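Acetyl-xylan esterase (Streptomyces lividans, PDB 2CC0) catalyses the removal of acetyl groups from acetylated xylan, as a metal-dependent family 4 carbohydrate esterase probably active in plant cell-wall breakdown. Local coordinates at residues A134-I139 against I165-Q170; W124-Q129 against V143-N148; N24-N29 against A55-A60; S18-L23 against P46-A51. One frame throughout, in Å; residues are numbered along the deposited sequence. Where two conformers were deposited one is given.

All four contacts are partly buried; contacts 1 and 3 each have two buried touching residues, contacts 2 and 4 one. The centre of contact 3 lies about 11 Å from that of the chain, that of contact 1 about 17 Å. Contacts 1 and 2 share helix 136-144 and touch where Ile168 packs on Val143. Contacts 3 and 4 share helix 19-28 and meet at Leu23, which packs on Ala55 and Met57. The two groups join through Ile165 of helix 159-174, which packs on helix 19-28, with Pro166 and Ala169 on Asn29. Chemistry differs: only contact 1 has direct bonds, a salt bridge; contacts 2 and 4 are each spanned by a water; contact 3 has neither.

Contact 1. Residues A134-I139 against I165-Q170; sequences ASTDAI and IPRIAQ
The CA atoms of Asp137 and Arg167 stand 9.0 Å apart and those of Ile139 and Ile168 8.4 Å, so the first turn of helix 136-144 meets helix 159-174 through side chains. Arg167 bends at chi3 (68°) and presents both terminal nitrogens to one oxygen: NH1 and NH2 each lie 2.9 Å from Asp137 OD1. This end-on salt bridge has OD1 near the guanidinium plane, while the carboxylate is turned 80° against that plane; NH1 approaches OD1 nearly along the C-O axis, NH2 from above the carboxylate plane. Sharing one acceptor leaves both bonds bent, at about 142°. Thr136 CG2 adds an apolar touch, 3.8 Å from Arg167 NH1. Deeper in, Ile139 CG2 packs on Ile168 CD1 at 4.2 Å. Ser135 OG accepts from Ala138 N (2.9 Å), the N-cap bond that starts the helix. Were Arg167 replaced by an alanine, Asp137 OD1 would probably lose both guanidinium donors, leaving the carboxylate without its charge partner across the contact. Ile139 and Ile168, the latter also on Val143, form a buried apolar seam with the charged pair at its edge, joining two successive helices, an arrangement consistent with the distorted beta/alpha barrel of polysaccharide deacetylases.

Contact 2. Residues W124-Q129 against V143-N148; sequences WDVDSQ and VSRLGN
Val126 meets two residues of 143-148 with different methyls, and its rotation about chi1 (172°) decides which goes where. With CG1 opposite the backbone N, that methyl is directed at Arg145 and lies 3.8 Å from NH2; CG2, beside the backbone N, rests 3.7 Å from Leu146 CD2. The valine and leucine side chains run obliquely to each other, and CD2 is the leucine branch that does the touching. The Arg145 guanidinium is likewise set at a slant to Val126, and the chain leading to it is bent at chi3 (-73°). A single water spans the polar side: it donates to Asp127 O at 2.7 Å and accepts from Arg145 NH2 at 3.0 Å, lying in the guanidinium plane at its edge. The arginine is therefore held to the strand through solvent, with no direct hydrogen bond crossing between the segments. Asp127 itself turns from 143-148 and forms an Asx turn, OD1 accepting from Gln129 N at 2.8 Å, while OD2 takes Gln129 NE2 at 3.0 Å; both donors come from above the carboxylate plane. Trp131 NE1 also bonds OD1. Asp125 carries a salt bridge to Arg188 of the second subunit. The end of helix 136-144 and the turn after it thus pack on strand 126-127 and, through Leu146 on Ile152, on strand 151-155, within one beta-alpha-beta unit.

Contact 3. Residues N24-N29 against A55-A60; sequences NALRQN and AGMWVA
Leu26 and Met57 meet through the thioether end: Met57 CE lies 3.7 Å from Leu26 CB and 3.8 Å from Leu26 CD1, with SD 4.0 Å from the same CD1. Met57 gets there by bending at chi2 (-55°), with chi3 off the fully extended value, which brings the methyl out against Leu26, the two side chains meeting at a slant. Arg27 behaves in the contrary way. Its CG is opposite the backbone N (chi1 -174°) and the chain runs extended as far as NE, so that NH1 settles over the backbone of Ala55, 3.7 Å from its C atom; CD passes 3.9 Å from Ala55 O. No hydrogen bond spans the two segments, and this is packing of a charged end on a peptide. The peptide belongs to a Schellman motif closing helix 46-54: Gly56 has positive phi (96°) and two bonds back into the last turn, and any side chain at these backbone angles would collide with the carbonyl oxygen of Ala55, so glycine is the residue that fits. Gly56 O also accepts from Arg32 NE. From there the chain enters strand 58-61, and Met57 continues onto Met35 of neighbouring strand 34-37. At the end of helix 19-28, Asn29 ND2 turns back to Ala25 O in a nearly straight bond of 2.9 Å.

Contact 4. Residues S18-L23 against P46-A51; sequences STQSLL and PSLVRA
Ala51 O accepts from a water at 2.8 Å, and that water accepts in turn from Gln20 NE2 across a longer 3.3 Å, so solvent spans the two helices where no direct hydrogen bond does. Gln20 NE2 is also bonded to Asn24 OD1 one turn on, its stronger partner, which helps fix how the amide is turned. The glutamine leaves its helix with CG opposite the backbone N (chi1 -168°) and then bends at chi2 (65°), bringing the amide across: OE1 comes to 3.5 Å from Ala51 CB and 4.3 Å from Leu48 CD2. These are packing contacts of a polar oxygen with methyls. Leu23 CD1 comes to the same alanine methyl from a different direction, roughly at right angles to OE1, and lies 3.8 Å from Ala51 CB. It also reaches past that methyl to the backbone, 3.5 Å from Ala51 C, an approach consistent with the small side chain at this position. Over the short segments the helix axes run nearly parallel, 8° apart and 10.4 Å at closest. Beyond the pair, Leu22 and Leu23 both pack on Met35 of strand 34-37, Leu23 also touches Gln52 and Met57, and Val49 lies on Asn37, so helices 19-28 and 46-54 lie side by side against the parallel sheet, both resting on strand 34-37.

Contact 1. Residues A134-I139 against I165-Q170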
loop_
_atom_site.group_PDB
_atom_site.type_symbol
_atom_site.label_atom_id
_atom_site.label_comp_id
_atom_site.label_asym_id
_atom_site.label_seq_id
_atom_site.Cartn_x
_atom_site.Cartn_y
_atom_site.Cartn_z
ATOM N N ALA A 134 22.108 -8.748 -7.476
ATOM C CA ALA A 134 22.243 -7.384 -7.971
ATOM C C ALA A 134 23.557 -6.772 -7.511
ATOM O O ALA A 134 24.006 -6.990 -6.385
ATOM C CB ALA A 134 21.078 -6.527 -7.520
ATOM N N SER A 135 24.181 -6.019 -8.402
ATOM C CA SER A 135 25.391 -5.277 -8.077
ATOM C C SER A 135 25.057 -4.151 -7.119
ATOM O O SER A 135 23.884 -3.760 -6.981
ATOM C CB SER A 135 25.989 -4.697 -9.355
ATOM O OG SER A 135 25.105 -3.744 -9.910
ATOM N N THR A 136 26.081 -3.640 -6.444
ATOM C CA THR A 136 25.953 -2.421 -5.650
ATOM C C THR A 136 25.338 -1.297 -6.492
ATOM O O THR A 136 24.407 -0.603 -6.040
ATOM C CB THR A 136 27.310 -2.018 -5.047
ATOM O OG1 THR A 136 27.782 -3.105 -4.236
ATOM C CG2 THR A 136 27.164 -0.780 -4.193
ATOM N N ASP A 137 25.821 -1.137 -7.731
ATOM C CA ASP A 137 25.243 -0.138 -8.627
ATOM C C ASP A 137 23.755 -0.324 -8.836
ATOM O O ASP A 137 23.012 0.654 -8.829
ATOM C CB ASP A 137 25.908 -0.195 -9.998
ATOM C CG ASP A 137 27.265 0.471 -10.033
ATOM O OD1 ASP A 137 27.643 1.207 -9.097
ATOM O OD2 ASP A 137 27.960 0.272 -11.054
ATOM N N ALA A 138 23.336 -1.570 -9.070
ATOM C CA ALA A 138 21.944 -1.875 -9.368
ATOM C C ALA A 138 21.057 -1.584 -8.141
ATOM O O ALA A 138 19.928 -1.105 -8.278
ATOM C CB ALA A 138 21.792 -3.320 -9.843
ATOM N N ILE A 139 21.589 -1.860 -6.951
ATOM C CA ILE A 139 20.837 -1.624 -5.695
ATOM C C ILE A 139 20.629 -0.120 -5.501
ATOM O O ILE A 139 19.520 0.325 -5.159
ATOM C CB ILE A 139 21.583 -2.271 -4.480
ATOM C CG1 ILE A 139 21.627 -3.800 -4.630
ATOM C CG2 ILE A 139 20.964 -1.851 -3.115
ATOM C CD1 ILE A 139 22.672 -4.489 -3.716
ATOM N N ILE A 165 25.247 1.184 1.260
ATOM C CA ILE A 165 24.625 2.099 2.230
ATOM C C ILE A 165 25.037 3.588 2.063
ATOM O O ILE A 165 24.168 4.448 1.989
ATOM C CB ILE A 165 24.772 1.607 3.693
ATOM C CG1 ILE A 165 24.132 0.226 3.878
ATOM C CG2 ILE A 165 24.232 2.638 4.678
ATOM C CD1 ILE A 165 22.652 0.107 3.442
ATOM N N PRO A 166 26.356 3.899 1.997
ATOM C CA PRO A 166 26.664 5.329 1.806
ATOM C C PRO A 166 26.045 5.956 0.542
ATOM O O PRO A 166 25.492 7.055 0.620
ATOM C CB PRO A 166 28.209 5.375 1.758
ATOM C CG PRO A 166 28.645 4.100 2.390
ATOM C CD PRO A 166 27.569 3.071 2.079
ATOM N N ARG A 167 26.104 5.262 -0.593
ATOM C CA ARG A 167 25.488 5.762 -1.826
ATOM C C ARG A 167 23.965 5.820 -1.772
ATOM O O ARG A 167 23.348 6.673 -2.425
ATOM C CB ARG A 167 25.950 4.958 -3.029
ATOM C CG ARG A 167 27.374 5.334 -3.455
ATOM C CD ARG A 167 27.907 4.328 -4.455
ATOM N NE ARG A 167 27.206 4.379 -5.738
ATOM C CZ ARG A 167 27.212 3.387 -6.631
ATOM N NH1 ARG A 167 27.890 2.264 -6.392
ATOM N NH2 ARG A 167 26.539 3.515 -7.770
ATOM N N ILE A 168 23.353 4.943 -0.995
ATOM C CA ILE A 168 21.901 5.069 -0.734
ATOM C C ILE A 168 21.590 6.392 -0.008
ATOM O O ILE A 168 20.691 7.156 -0.407
ATOM C CB ILE A 168 21.382 3.846 0.038
ATOM C CG1 ILE A 168 21.379 2.617 -0.909
ATOM C CG2 ILE A 168 19.992 4.132 0.640
ATOM C CD1 ILE A 168 21.049 1.272 -0.247
ATOM N N ALA A 169 22.344 6.682 1.051
ATOM C CA ALA A 169 22.171 7.927 1.803
ATOM C C ALA A 169 22.373 9.120 0.858
ATOM O O ALA A 169 21.594 10.072 0.885
ATOM C CB ALA A 169 23.147 7.982 2.970
ATOM N N GLN A 170 23.405 9.044 0.008
ATOM C CA GLN A 170 23.690 10.111 -0.968
ATOM C C GLN A 170 22.581 10.324 -1.970
ATOM O O GLN A 170 22.193 11.468 -2.262
ATOM C CB GLN A 170 24.991 9.790 -1.712
ATOM C CG GLN A 170 26.202 9.926 -0.815
ATOM C CD GLN A 170 27.425 9.261 -1.400
ATOM O OE1 GLN A 170 27.525 9.076 -2.619
ATOM N NE2 GLN A 170 28.360 8.885 -0.532
#

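Contact 2. Residues W124-Q129 against V143-N148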
loop_
_atom_site.group_PDB
_atom_site.type_symbol
_atom_site.label_atom_id
_atom_site.label_comp_id
_atom_site.label_asym_id
_atom_site.label_seq_id
_atom_site.Cartn_x
_atom_site.Cartn_y
_atom_site.Cartn_z
ATOM N N TRP A 124 6.017 -4.263 -1.221
ATOM C CA TRP A 124 7.050 -3.278 -1.576
ATOM C C TRP A 124 6.650 -2.634 -2.906
ATOM O O TRP A 124 5.774 -3.146 -3.628
ATOM C CB TRP A 124 8.469 -3.897 -1.684
ATOM C CG TRP A 124 8.512 -5.072 -2.585
ATOM C CD1 TRP A 124 8.646 -5.054 -3.954
ATOM C CD2 TRP A 124 8.382 -6.448 -2.207
ATOM N NE1 TRP A 124 8.602 -6.340 -4.452
ATOM C CE2 TRP A 124 8.447 -7.215 -3.403
ATOM C CE3 TRP A 124 8.218 -7.118 -0.973
ATOM C CZ2 TRP A 124 8.351 -8.622 -3.405
ATOM C CZ3 TRP A 124 8.104 -8.528 -0.979
ATOM C CH2 TRP A 124 8.182 -9.251 -2.192
ATOM N N ASP A 125 7.271 -1.495 -3.186
ATOM C CA ASP A 125 7.118 -0.794 -4.467
ATOM C C ASP A 125 8.269 -1.157 -5.419
ATOM O O ASP A 125 8.087 -1.242 -6.645
ATOM C CB ASP A 125 7.084 0.724 -4.222
ATOM C CG ASP A 125 5.855 1.126 -3.432
ATOM O OD1 ASP A 125 4.769 1.171 -4.069
ATOM O OD2 ASP A 125 5.933 1.345 -2.193
ATOM N N VAL A 126 9.466 -1.316 -4.856
ATOM C CA VAL A 126 10.650 -1.626 -5.645
ATOM C C VAL A 126 11.373 -2.789 -4.997
ATOM O O VAL A 126 11.533 -2.813 -3.767
ATOM C CB VAL A 126 11.582 -0.397 -5.667
ATOM C CG1 VAL A 126 12.958 -0.707 -6.310
ATOM C CG2 VAL A 126 10.904 0.800 -6.346
ATOM N N ASP A 127 11.795 -3.755 -5.818
ATOM C CA ASP A 127 12.598 -4.882 -5.346
ATOM C C ASP A 127 14.036 -4.565 -5.765
ATOM O O ASP A 127 14.325 -4.454 -6.962
ATOM C CB ASP A 127 12.091 -6.191 -5.967
ATOM C CG ASP A 127 12.966 -7.407 -5.635
ATOM O OD1 ASP A 127 13.933 -7.286 -4.864
ATOM O OD2 ASP A 127 12.676 -8.504 -6.174
ATOM N N SER A 128 14.926 -4.394 -4.787
ATOM C CA SER A 128 16.321 -4.066 -5.063
ATOM C C SER A 128 17.035 -5.206 -5.780
ATOM O O SER A 128 18.115 -5.007 -6.350
ATOM C CB SER A 128 17.053 -3.773 -3.742
ATOM O OG SER A 128 17.309 -4.982 -3.025
ATOM N N GLN A 129 16.448 -6.408 -5.728
ATOM C CA GLN A 129 17.065 -7.636 -6.270
ATOM C C GLN A 129 18.391 -8.008 -5.595
ATOM O O GLN A 129 19.174 -8.800 -6.150
ATOM C CB GLN A 129 17.262 -7.538 -7.801
ATOM C CG GLN A 129 15.919 -7.531 -8.528
ATOM C CD GLN A 129 15.537 -8.913 -8.971
ATOM O OE1 GLN A 129 16.221 -9.511 -9.813
ATOM N NE2 GLN A 129 14.435 -9.426 -8.450
ATOM N N VAL A 143 17.063 2.159 -5.426
ATOM C CA VAL A 143 16.733 3.203 -4.463
ATOM C C VAL A 143 16.390 4.527 -5.157
ATOM O O VAL A 143 15.460 5.221 -4.736
ATOM C CB VAL A 143 17.861 3.386 -3.393
ATOM C CG1 VAL A 143 17.657 4.668 -2.602
ATOM C CG2 VAL A 143 17.907 2.183 -2.468
ATOM N N SER A 144 17.115 4.837 -6.236
ATOM C CA SER A 144 16.878 6.073 -7.004
ATOM C C SER A 144 15.474 6.160 -7.641
ATOM O O SER A 144 15.026 7.239 -8.022
ATOM C CB SER A 144 17.974 6.296 -8.058
ATOM O OG SER A 144 17.702 5.619 -9.277
ATOM N N ARG A 145 14.783 5.028 -7.746
ATOM C CA ARG A 145 13.441 5.006 -8.324
ATOM C C ARG A 145 12.341 5.359 -7.334
ATOM O O ARG A 145 11.185 5.572 -7.731
ATOM C CB ARG A 145 13.170 3.639 -8.923
ATOM C CG ARG A 145 14.129 3.321 -10.038
ATOM C CD ARG A 145 13.497 2.375 -10.979
ATOM N NE ARG A 145 13.395 1.037 -10.417
ATOM C CZ ARG A 145 14.388 0.147 -10.390
ATOM N NH1 ARG A 145 15.591 0.449 -10.876
ATOM N NH2 ARG A 145 14.182 -1.056 -9.871
ATOM N N LEU A 146 12.689 5.391 -6.047
ATOM C CA LEU A 146 11.682 5.606 -5.017
ATOM C C LEU A 146 11.239 7.052 -4.959
ATOM O O LEU A 146 12.074 7.956 -4.952
ATOM C CB LEU A 146 12.228 5.228 -3.643
ATOM C CG LEU A 146 12.613 3.771 -3.399
ATOM C CD1 LEU A 146 13.473 3.677 -2.132
ATOM C CD2 LEU A 146 11.347 2.922 -3.301
ATOM N N GLY A 147 9.923 7.245 -4.859
ATOM C CA GLY A 147 9.357 8.553 -4.554
ATOM C C GLY A 147 8.794 8.610 -3.142
ATOM O O GLY A 147 8.800 7.609 -2.412
ATOM N N ASN A 148 8.296 9.777 -2.752
ATOM C CA ASN A 148 7.724 9.934 -1.431
ATOM C C ASN A 148 6.668 8.854 -1.169
ATOM O O ASN A 148 5.766 8.631 -1.994
ATOM C CB ASN A 148 7.082 11.322 -1.280
ATOM C CG ASN A 148 6.399 11.492 0.055
ATOM O OD1 ASN A 148 7.013 11.345 1.103
ATOM N ND2 ASN A 148 5.105 11.779 0.027
HETATM O O HOH W 1 15.442 -3.683 -9.302
#

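Contact 3. Residues N24-N29 against A55-A60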
loop_
_atom_site.group_PDB
_atom_site.type_symbol
_atom_site.label_atom_id
_atom_site.label_comp_id
_atom_site.label_asym_id
_atom_site.label_seq_id
_atom_site.Cartn_x
_atom_site.Cartn_y
_atom_site.Cartn_z
ATOM N N ASN A 24 25.486 -0.591 11.846
ATOM C CA ASN A 24 26.539 0.425 11.992
ATOM C C ASN A 24 26.618 1.324 10.756
ATOM O O ASN A 24 26.706 2.534 10.878
ATOM C CB ASN A 24 27.884 -0.235 12.271
ATOM C CG ASN A 24 27.970 -0.827 13.669
ATOM O OD1 ASN A 24 27.120 -0.564 14.541
ATOM N ND2 ASN A 24 28.991 -1.647 13.888
ATOM N N ALA A 25 26.555 0.723 9.571
ATOM C CA ALA A 25 26.540 1.485 8.325
ATOM C C ALA A 25 25.330 2.409 8.228
ATOM O O ALA A 25 25.460 3.583 7.886
ATOM C CB ALA A 25 26.629 0.574 7.117
ATOM N N LEU A 26 24.146 1.873 8.517
ATOM C CA LEU A 26 22.937 2.702 8.487
ATOM C C LEU A 26 23.057 3.900 9.433
ATOM O O LEU A 26 22.867 5.036 9.006
ATOM C CB LEU A 26 21.685 1.875 8.816
ATOM C CG LEU A 26 21.296 0.821 7.758
ATOM C CD1 LEU A 26 20.380 -0.220 8.420
ATOM C CD2 LEU A 26 20.607 1.489 6.529
ATOM N N ARG A 27 23.372 3.651 10.711
ATOM C CA ARG A 27 23.466 4.765 11.667
ATOM C C ARG A 27 24.552 5.771 11.264
ATOM O O ARG A 27 24.345 6.980 11.371
ATOM C CB ARG A 27 23.687 4.277 13.097
ATOM C CG ARG A 27 23.632 5.465 14.102
ATOM C CD ARG A 27 23.153 5.072 15.466
ATOM N NE ARG A 27 22.556 6.214 16.183
ATOM C CZ ARG A 27 21.721 6.075 17.209
ATOM N NH1 ARG A 27 21.397 4.865 17.623
ATOM N NH2 ARG A 27 21.224 7.143 17.834
ATOM N N GLN A 28 25.697 5.285 10.793
ATOM C CA GLN A 28 26.792 6.200 10.414
ATOM C C GLN A 28 26.397 7.097 9.242
ATOM O O GLN A 28 26.920 8.211 9.089
ATOM C CB GLN A 28 28.065 5.434 10.105
ATOM C CG GLN A 28 28.677 4.788 11.333
ATOM C CD GLN A 28 29.646 3.674 10.967
ATOM O OE1 GLN A 28 30.097 3.588 9.823
ATOM N NE2 GLN A 28 29.945 2.796 11.926
ATOM N N ASN A 29 25.444 6.613 8.437
ATOM C CA ASN A 29 24.963 7.353 7.285
ATOM C C ASN A 29 23.611 8.029 7.511
ATOM O O ASN A 29 23.008 8.557 6.572
ATOM C CB ASN A 29 24.954 6.450 6.061
ATOM C CG ASN A 29 26.369 6.180 5.550
ATOM O OD1 ASN A 29 26.935 7.007 4.843
ATOM N ND2 ASN A 29 26.947 5.051 5.933
ATOM N N ALA A 55 19.915 0.953 17.296
ATOM C CA ALA A 55 20.433 1.624 16.101
ATOM C C ALA A 55 19.430 2.599 15.482
ATOM O O ALA A 55 19.781 3.342 14.563
ATOM C CB ALA A 55 20.865 0.594 15.087
ATOM N N GLY A 56 18.182 2.581 15.982
ATOM C CA GLY A 56 17.127 3.470 15.489
ATOM C C GLY A 56 16.244 2.801 14.451
ATOM O O GLY A 56 15.531 3.486 13.720
ATOM N N MET A 57 16.257 1.470 14.410
ATOM C CA MET A 57 15.393 0.734 13.438
ATOM C C MET A 57 14.041 0.376 14.064
ATOM O O MET A 57 13.898 0.371 15.292
ATOM C CB MET A 57 16.071 -0.567 12.960
ATOM C CG MET A 57 17.535 -0.396 12.490
ATOM S SD MET A 57 17.694 0.855 11.198
ATOM C CE MET A 57 19.280 1.630 11.592
ATOM N N TRP A 58 13.071 0.048 13.213
ATOM C CA TRP A 58 11.785 -0.541 13.619
ATOM C C TRP A 58 11.881 -2.009 13.271
ATOM O O TRP A 58 12.568 -2.381 12.315
ATOM C CB TRP A 58 10.618 0.130 12.895
ATOM C CG TRP A 58 10.625 1.601 13.185
ATOM C CD1 TRP A 58 10.171 2.210 14.325
ATOM C CD2 TRP A 58 11.173 2.641 12.357
ATOM N NE1 TRP A 58 10.391 3.585 14.250
ATOM C CE2 TRP A 58 11.004 3.870 13.055
ATOM C CE3 TRP A 58 11.782 2.660 11.100
ATOM C CZ2 TRP A 58 11.417 5.111 12.520
ATOM C CZ3 TRP A 58 12.201 3.893 10.569
ATOM C CH2 TRP A 58 12.021 5.106 11.289
ATOM N N VAL A 59 11.242 -2.840 14.075
ATOM C CA VAL A 59 11.344 -4.293 13.890
ATOM C C VAL A 59 9.945 -4.805 13.545
ATOM O O VAL A 59 8.950 -4.447 14.197
ATOM C CB VAL A 59 11.861 -5.003 15.169
ATOM C CG1 VAL A 59 12.049 -6.498 14.877
ATOM C CG2 VAL A 59 13.169 -4.344 15.634
ATOM N N ALA A 60 9.891 -5.645 12.517
ATOM C CA ALA A 60 8.637 -6.149 11.992
ATOM C C ALA A 60 8.695 -7.659 11.770
ATOM O O ALA A 60 9.753 -8.279 11.908
ATOM C CB ALA A 60 8.253 -5.410 10.702
#

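Contact 4. Residues S18-L23 against P46-A51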
loop_
_atom_site.group_PDB
_atom_site.type_symbol
_atom_site.label_atom_id
_atom_site.label_comp_id
_atom_site.label_asym_id
_atom_site.label_seq_id
_atom_site.Cartn_x
_atom_site.Cartn_y
_atom_site.Cartn_z
ATOM N N SER A 18 25.497 -10.728 9.822
ATOM C CA SER A 18 25.680 -9.529 9.006
ATOM C C SER A 18 25.006 -8.302 9.611
ATOM O O SER A 18 25.259 -7.169 9.181
ATOM C CB SER A 18 25.098 -9.741 7.599
ATOM O OG SER A 18 25.583 -10.934 7.016
ATOM N N THR A 19 24.140 -8.525 10.590
ATOM C CA THR A 19 23.270 -7.454 11.081
ATOM C C THR A 19 24.013 -6.294 11.722
ATOM O O THR A 19 23.742 -5.128 11.382
ATOM C CB THR A 19 22.231 -8.018 12.053
ATOM O OG1 THR A 19 21.484 -9.032 11.362
ATOM C CG2 THR A 19 21.277 -6.905 12.582
ATOM N N GLN A 20 24.933 -6.581 12.651
ATOM C CA GLN A 20 25.595 -5.451 13.322
ATOM C C GLN A 20 26.334 -4.524 12.339
ATOM O O GLN A 20 26.256 -3.294 12.470
ATOM C CB GLN A 20 26.532 -5.900 14.447
ATOM C CG GLN A 20 26.980 -4.728 15.335
ATOM C CD GLN A 20 25.825 -4.080 16.135
ATOM O OE1 GLN A 20 25.302 -4.681 17.071
ATOM N NE2 GLN A 20 25.437 -2.850 15.765
ATOM N N SER A 21 27.042 -5.099 11.358
ATOM C CA SER A 21 27.740 -4.297 10.344
ATOM C C SER A 21 26.768 -3.417 9.556
ATOM O O SER A 21 27.039 -2.245 9.329
ATOM C CB SER A 21 28.516 -5.197 9.382
ATOM O OG SER A 21 29.601 -5.817 10.068
ATOM N N LEU A 22 25.621 -3.994 9.184
ATOM C CA LEU A 22 24.585 -3.244 8.492
ATOM C C LEU A 22 24.044 -2.106 9.361
ATOM O O LEU A 22 23.898 -0.978 8.893
ATOM C CB LEU A 22 23.440 -4.190 8.086
ATOM C CG LEU A 22 22.252 -3.604 7.294
ATOM C CD1 LEU A 22 22.712 -2.936 5.991
ATOM C CD2 LEU A 22 21.220 -4.709 7.010
ATOM N N LEU A 23 23.755 -2.409 10.626
ATOM C CA LEU A 23 23.216 -1.383 11.518
ATOM C C LEU A 23 24.211 -0.237 11.686
ATOM O O LEU A 23 23.826 0.937 11.667
ATOM C CB LEU A 23 22.879 -1.985 12.889
ATOM C CG LEU A 23 21.763 -3.019 12.940
ATOM C CD1 LEU A 23 21.643 -3.543 14.392
ATOM C CD2 LEU A 23 20.425 -2.430 12.474
ATOM N N PRO A 46 18.508 -12.766 20.500
ATOM C CA PRO A 46 17.751 -11.655 21.112
ATOM C C PRO A 46 18.575 -10.362 21.229
ATOM O O PRO A 46 18.028 -9.262 21.038
ATOM C CB PRO A 46 17.345 -12.192 22.494
ATOM C CG PRO A 46 18.338 -13.327 22.755
ATOM C CD PRO A 46 18.563 -13.945 21.390
ATOM N N SER A 47 19.870 -10.465 21.516
ATOM C CA SER A 47 20.718 -9.293 21.614
ATOM C C SER A 47 20.787 -8.490 20.301
ATOM O O SER A 47 20.904 -7.259 20.302
ATOM C CB SER A 47 22.119 -9.721 22.052
ATOM O OG SER A 47 22.926 -8.592 22.236
ATOM N N LEU A 48 20.749 -9.196 19.174
ATOM C CA LEU A 48 20.761 -8.507 17.866
ATOM C C LEU A 48 19.420 -7.866 17.554
ATOM O O LEU A 48 19.370 -6.832 16.866
ATOM C CB LEU A 48 21.176 -9.440 16.723
ATOM C CG LEU A 48 22.663 -9.753 16.661
ATOM C CD1 LEU A 48 22.935 -10.804 15.579
ATOM C CD2 LEU A 48 23.504 -8.490 16.436
ATOM N N VAL A 49 18.340 -8.447 18.064
ATOM C CA VAL A 49 17.027 -7.785 17.934
ATOM C C VAL A 49 17.075 -6.419 18.628
ATOM O O VAL A 49 16.663 -5.386 18.054
ATOM C CB VAL A 49 15.892 -8.618 18.514
ATOM C CG1 VAL A 49 14.564 -7.853 18.446
ATOM C CG2 VAL A 49 15.770 -9.973 17.768
ATOM N N ARG A 50 17.585 -6.414 19.860
ATOM C CA ARG A 50 17.785 -5.155 20.601
ATOM C C ARG A 50 18.740 -4.203 19.882
ATOM O O ARG A 50 18.536 -2.981 19.911
ATOM C CB ARG A 50 18.336 -5.425 22.009
ATOM C CG ARG A 50 17.263 -5.781 23.018
ATOM C CD ARG A 50 16.167 -4.693 23.178
ATOM N NE ARG A 50 16.636 -3.333 23.482
ATOM C CZ ARG A 50 15.808 -2.320 23.733
ATOM N NH1 ARG A 50 14.489 -2.525 23.746
ATOM N NH2 ARG A 50 16.282 -1.101 23.995
ATOM N N ALA A 51 19.775 -4.751 19.239
ATOM C CA ALA A 51 20.758 -3.906 18.546
ATOM C C ALA A 51 20.058 -3.122 17.430
ATOM O O ALA A 51 20.358 -1.963 17.195
ATOM C CB ALA A 51 21.924 -4.729 18.001
HETATM O O HOH W 2 23.085 -1.271 17.443
#